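Local coordinates for protein HP0420 homologue (Helicobacter felis, PDB 3LW3) that is of unknown function but adopts a hotdog fold, as do many thioesterases and dehydratases, at residues N76-I90 and I121-F133. Numbering follows the deposited sequence.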
loop_
_atom_site.group_PDB
_atom_site.type_symbol
_atom_site.label_atom_id
_atom_site.label_comp_id
_atom_site.label_asym_id
_atom_site.label_seq_id
_atom_site.Cartn_x
_atom_site.Cartn_y
_atom_site.Cartn_z
ATOM N N ASN B 76 8.154 14.649 9.310
ATOM C CA ASN B 76 6.897 15.092 8.727
ATOM C C ASN B 76 6.814 14.768 7.238
ATOM O O ASN B 76 6.745 15.654 6.417
ATOM C CB ASN B 76 6.736 16.594 8.973
ATOM C CG ASN B 76 6.759 16.949 10.467
ATOM O OD1 ASN B 76 6.080 16.302 11.273
ATOM N ND2 ASN B 76 7.554 17.979 10.844
ATOM N N SER B 77 6.773 13.485 6.901
ATOM C CA SER B 77 6.750 13.075 5.497
ATOM C C SER B 77 5.509 12.245 5.163
ATOM O O SER B 77 4.987 11.509 6.026
ATOM C CB SER B 77 8.026 12.306 5.135
ATOM O OG SER B 77 8.144 11.065 5.838
ATOM N N LEU B 78 5.068 12.359 3.914
ATOM C CA LEU B 78 3.918 11.634 3.375
ATOM C C LEU B 78 4.269 11.094 2.013
ATOM O O LEU B 78 4.866 11.787 1.190
ATOM C CB LEU B 78 2.721 12.575 3.158
ATOM C CG LEU B 78 2.004 13.131 4.379
ATOM C CD1 LEU B 78 0.963 14.179 3.963
ATOM C CD2 LEU B 78 1.335 12.035 5.179
ATOM N N ILE B 79 3.791 9.890 1.719
ATOM C CA ILE B 79 3.780 9.438 0.336
ATOM C C ILE B 79 2.670 10.160 -0.430
ATOM O O ILE B 79 1.492 10.110 -0.045
ATOM C CB ILE B 79 3.575 7.888 0.242
ATOM C CG1 ILE B 79 4.752 7.152 0.932
ATOM C CG2 ILE B 79 3.352 7.480 -1.203
ATOM C CD1 ILE B 79 4.497 5.680 1.085
ATOM N N SER B 80 3.060 10.823 -1.506
ATOM C CA SER B 80 2.124 11.569 -2.370
ATOM C C SER B 80 1.683 10.821 -3.623
ATOM O O SER B 80 0.593 11.079 -4.169
ATOM C CB SER B 80 2.713 12.935 -2.779
ATOM O OG SER B 80 3.986 12.770 -3.378
ATOM N N SER B 81 2.528 9.919 -4.120
ATOM C CA SER B 81 2.182 9.155 -5.324
ATOM C C SER B 81 3.125 7.988 -5.487
ATOM O O SER B 81 4.193 7.934 -4.863
ATOM C CB SER B 81 2.178 10.020 -6.583
ATOM O OG SER B 81 3.473 10.417 -6.912
ATOM N N MET B 82 2.709 7.040 -6.304
ATOM C CA MET B 82 3.547 5.899 -6.623
ATOM C C MET B 82 3.170 5.299 -7.955
ATOM O O MET B 82 2.031 5.418 -8.407
ATOM C CB MET B 82 3.383 4.823 -5.535
ATOM C CG MET B 82 2.006 4.158 -5.540
ATOM S SD MET B 82 1.721 3.076 -4.107
ATOM C CE MET B 82 1.717 4.194 -2.734
ATOM N N LYS B 83 4.149 4.663 -8.591
ATOM C CA LYS B 83 3.951 3.880 -9.794
ATOM C C LYS B 83 4.620 2.533 -9.516
ATOM O O LYS B 83 5.826 2.473 -9.247
ATOM C CB LYS B 83 4.617 4.546 -10.972
ATOM C CG LYS B 83 4.155 3.948 -12.308
ATOM C CD LYS B 83 4.963 2.687 -12.682
ATOM C CE LYS B 83 4.187 1.773 -13.669
ATOM N NZ LYS B 83 2.772 1.598 -13.204
ATOM N N VAL B 84 3.859 1.450 -9.560
ATOM C CA VAL B 84 4.374 0.171 -9.064
ATOM C C VAL B 84 3.926 -0.990 -9.947
ATOM O O VAL B 84 2.804 -0.973 -10.530
ATOM C CB VAL B 84 4.007 -0.122 -7.566
ATOM C CG1 VAL B 84 4.423 1.006 -6.659
ATOM C CG2 VAL B 84 2.563 -0.403 -7.427
ATOM N N ASN B 85 4.799 -1.986 -10.022
ATOM C CA ASN B 85 4.569 -3.225 -10.795
ATOM C C ASN B 85 4.654 -4.407 -9.837
ATOM O O ASN B 85 5.668 -4.593 -9.124
ATOM C CB ASN B 85 5.623 -3.415 -11.883
ATOM C CG ASN B 85 5.600 -2.300 -12.914
ATOM O OD1 ASN B 85 6.655 -1.810 -13.325
ATOM N ND2 ASN B 85 4.423 -1.890 -13.326
ATOM N N LEU B 86 3.562 -5.159 -9.782
ATOM C CA LEU B 86 3.469 -6.355 -8.970
ATOM C C LEU B 86 3.772 -7.497 -9.919
ATOM O O LEU B 86 2.898 -7.941 -10.683
ATOM C CB LEU B 86 2.097 -6.487 -8.292
ATOM C CG LEU B 86 1.828 -5.434 -7.203
ATOM C CD1 LEU B 86 1.670 -4.044 -7.706
ATOM C CD2 LEU B 86 0.588 -5.777 -6.349
ATOM N N LEU B 87 5.030 -7.936 -9.950
ATOM C CA LEU B 87 5.490 -8.831 -11.031
ATOM C C LEU B 87 5.004 -10.274 -10.948
ATOM O O LEU B 87 4.978 -10.993 -11.946
ATOM C CB LEU B 87 7.017 -8.785 -11.184
ATOM C CG LEU B 87 7.585 -7.385 -11.410
ATOM C CD1 LEU B 87 9.079 -7.386 -11.474
ATOM C CD2 LEU B 87 7.041 -6.877 -12.723
ATOM N N ALA B 88 4.634 -10.703 -9.749
ATOM C CA ALA B 88 4.167 -12.062 -9.552
ATOM C C ALA B 88 3.316 -12.145 -8.284
ATOM O O ALA B 88 3.560 -11.348 -7.325
ATOM C CB ALA B 88 5.353 -13.004 -9.441
ATOM N N PRO B 89 2.343 -13.109 -8.268
ATOM C CA PRO B 89 1.507 -13.301 -7.079
ATOM C C PRO B 89 2.327 -13.938 -5.968
ATOM O O PRO B 89 3.125 -14.818 -6.222
ATOM C CB PRO B 89 0.413 -14.273 -7.552
ATOM C CG PRO B 89 1.038 -15.031 -8.646
ATOM C CD PRO B 89 1.910 -13.994 -9.371
ATOM N N ILE B 90 2.121 -13.500 -4.753
ATOM C CA ILE B 90 2.878 -13.991 -3.611
ATOM C C ILE B 90 1.936 -14.846 -2.741
ATOM O O ILE B 90 0.736 -14.496 -2.578
ATOM C CB ILE B 90 3.460 -12.756 -2.813
ATOM C CG1 ILE B 90 4.312 -11.863 -3.702
ATOM C CG2 ILE B 90 4.273 -13.190 -1.646
ATOM C CD1 ILE B 90 5.343 -12.566 -4.488
ATOM N N ILE B 121 15.209 -12.951 -6.461
ATOM C CA ILE B 121 14.548 -12.772 -7.751
ATOM C C ILE B 121 13.559 -11.632 -7.633
ATOM O O ILE B 121 12.762 -11.630 -6.712
ATOM C CB ILE B 121 13.804 -14.036 -8.156
ATOM C CG1 ILE B 121 14.777 -15.232 -8.162
ATOM C CG2 ILE B 121 13.113 -13.813 -9.493
ATOM C CD1 ILE B 121 14.123 -16.579 -7.895
ATOM N N LYS B 122 13.624 -10.654 -8.528
ATOM C CA LYS B 122 12.770 -9.473 -8.406
ATOM C C LYS B 122 11.317 -9.878 -8.646
ATOM O O LYS B 122 11.010 -10.484 -9.690
ATOM C CB LYS B 122 13.153 -8.392 -9.414
ATOM C CG LYS B 122 12.433 -7.070 -9.140
ATOM C CD LYS B 122 13.147 -5.908 -9.807
ATOM C CE LYS B 122 13.281 -6.156 -11.257
ATOM N NZ LYS B 122 13.620 -4.841 -11.960
ATOM N N VAL B 123 10.431 -9.562 -7.702
ATOM C CA VAL B 123 8.992 -9.849 -7.860
ATOM C C VAL B 123 8.117 -8.584 -7.687
ATOM O O VAL B 123 6.886 -8.625 -7.835
ATOM C CB VAL B 123 8.496 -10.913 -6.873
ATOM C CG1 VAL B 123 9.186 -12.265 -7.158
ATOM C CG2 VAL B 123 8.791 -10.437 -5.421
ATOM N N PHE B 124 8.777 -7.451 -7.409
ATOM C CA PHE B 124 8.093 -6.163 -7.245
ATOM C C PHE B 124 9.059 -5.056 -7.631
ATOM O O PHE B 124 10.256 -5.111 -7.318
ATOM C CB PHE B 124 7.670 -5.987 -5.777
ATOM C CG PHE B 124 7.064 -4.646 -5.475
ATOM C CD1 PHE B 124 5.680 -4.450 -5.611
ATOM C CD2 PHE B 124 7.868 -3.569 -5.105
ATOM C CE1 PHE B 124 5.111 -3.210 -5.370
ATOM C CE2 PHE B 124 7.299 -2.323 -4.853
ATOM C CZ PHE B 124 5.923 -2.154 -4.960
ATOM N N GLU B 125 8.535 -4.024 -8.277
ATOM C CA GLU B 125 9.367 -2.815 -8.470
ATOM C C GLU B 125 8.475 -1.565 -8.452
ATOM O O GLU B 125 7.337 -1.607 -8.964
ATOM C CB GLU B 125 10.202 -2.934 -9.749
ATOM C CG GLU B 125 9.383 -2.853 -11.012
ATOM C CD GLU B 125 10.080 -3.394 -12.299
ATOM O OE1 GLU B 125 11.328 -3.571 -12.327
ATOM O OE2 GLU B 125 9.348 -3.625 -13.286
ATOM N N GLY B 126 8.940 -0.488 -7.822
ATOM C CA GLY B 126 8.152 0.721 -7.796
ATOM C C GLY B 126 8.931 1.972 -7.518
ATOM O O GLY B 126 9.994 1.878 -6.921
ATOM N N ASP B 127 8.395 3.114 -7.943
ATOM C CA ASP B 127 8.906 4.438 -7.553
ATOM C C ASP B 127 7.862 5.167 -6.702
ATOM O O ASP B 127 6.674 5.204 -7.071
ATOM C CB ASP B 127 9.277 5.269 -8.788
ATOM C CG ASP B 127 10.459 4.674 -9.526
ATOM O OD1 ASP B 127 11.488 4.446 -8.880
ATOM O OD2 ASP B 127 10.366 4.359 -10.735
ATOM N N PHE B 128 8.288 5.703 -5.568
ATOM C CA PHE B 128 7.409 6.412 -4.640
ATOM C C PHE B 128 7.848 7.874 -4.588
ATOM O O PHE B 128 9.040 8.158 -4.559
ATOM C CB PHE B 128 7.513 5.816 -3.233
ATOM C CG PHE B 128 7.013 4.399 -3.165
ATOM C CD1 PHE B 128 5.747 4.131 -2.702
ATOM C CD2 PHE B 128 7.807 3.348 -3.662
ATOM C CE1 PHE B 128 5.264 2.821 -2.703
ATOM C CE2 PHE B 128 7.350 2.051 -3.659
ATOM C CZ PHE B 128 6.058 1.792 -3.212
ATOM N N GLU B 129 6.898 8.783 -4.543
ATOM C CA GLU B 129 7.221 10.192 -4.380
ATOM C C GLU B 129 6.801 10.516 -2.950
ATOM O O GLU B 129 5.695 10.123 -2.516
ATOM C CB GLU B 129 6.468 11.068 -5.378
ATOM C CG GLU B 129 6.575 10.590 -6.821
ATOM C CD GLU B 129 7.963 10.702 -7.404
ATOM O OE1 GLU B 129 8.685 11.628 -6.963
ATOM O OE2 GLU B 129 8.335 9.868 -8.303
ATOM N N ILE B 130 7.683 11.205 -2.215
ATOM C CA ILE B 130 7.458 11.540 -0.837
ATOM C C ILE B 130 7.574 13.031 -0.656
ATOM O O ILE B 130 8.517 13.613 -1.172
ATOM C CB ILE B 130 8.432 10.792 0.124
ATOM C CG1 ILE B 130 8.215 9.248 0.033
ATOM C CG2 ILE B 130 8.299 11.364 1.529
ATOM C CD1 ILE B 130 9.278 8.429 0.744
ATOM N N LEU B 131 6.598 13.642 0.021
ATOM C CA LEU B 131 6.628 15.084 0.344
ATOM C C LEU B 131 7.039 15.306 1.814
ATOM O O LEU B 131 6.626 14.542 2.710
ATOM C CB LEU B 131 5.266 15.744 0.104
ATOM C CG LEU B 131 4.634 15.687 -1.284
ATOM C CD1 LEU B 131 3.354 16.514 -1.316
ATOM C CD2 LEU B 131 5.616 16.112 -2.394
ATOM N N VAL B 132 7.834 16.350 2.068
ATOM C CA VAL B 132 8.265 16.631 3.423
ATOM C C VAL B 132 7.754 18.010 3.781
ATOM O O VAL B 132 7.892 18.935 2.997
ATOM C CB VAL B 132 9.788 16.559 3.562
ATOM C CG1 VAL B 132 10.207 16.940 4.965
ATOM C CG2 VAL B 132 10.294 15.141 3.218
ATOM N N PHE B 133 7.128 18.124 4.943
ATOM C CA PHE B 133 6.562 19.385 5.431
ATOM C C PHE B 133 7.340 19.931 6.617
ATOM O O PHE B 133 7.988 19.167 7.345
ATOM C CB PHE B 133 5.126 19.156 5.873
ATOM C CG PHE B 133 4.303 18.495 4.837
ATOM C CD1 PHE B 133 4.326 17.113 4.707
ATOM C CD2 PHE B 133 3.550 19.250 3.957
ATOM C CE1 PHE B 133 3.582 16.493 3.706
ATOM C CE2 PHE B 133 2.798 18.650 2.955
ATOM C CZ PHE B 133 2.802 17.260 2.833
HETATM O O HOH W 1 4.440 -8.295 -6.297
#
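The F128 ring meets M82 and V84 obliquely. M82 SD stands 4.9 Å from the F128 ring centroid, a Met-aromatic contact. The bend at chi3 (66°) folds M82 CE back to F128 CE1, which SD also touches. V84 CG1 touches F128 CZ at 3.9 Å and also reaches F124 CZ. F124 in turn packs edge-to-face with F98. At the far end, N76 O lies at the rim of the F133 ring, close to the ring plane, while L78 CD1 meets F133 CE1 obliquely at 3.5 Å. Strands 77-86 and 121-132 are antiparallel neighbours in the hotdog sheet. I79, M82, F124 and F128 face the central helix 57-72. A classic beta bulge sets S80 and S81 opposite the single residue E129. S80 N donates to E129 O (2.9 Å), and E129 N donates to S81 O almost straight (177°). On the other face, the N85 amide and E125 carboxylate planes lie 67° apart. N85 OD1 and E125 OE2, two acceptors, are 3.2 Å apart and do not bond. The other carboxylate oxygen, E125 OE1, forms a salt bridge with K122 NZ (2.6 Å), within the same strand. Residues 81-85 pair antiparallel with a strand of the second subunit, extending the sheet across the dimer.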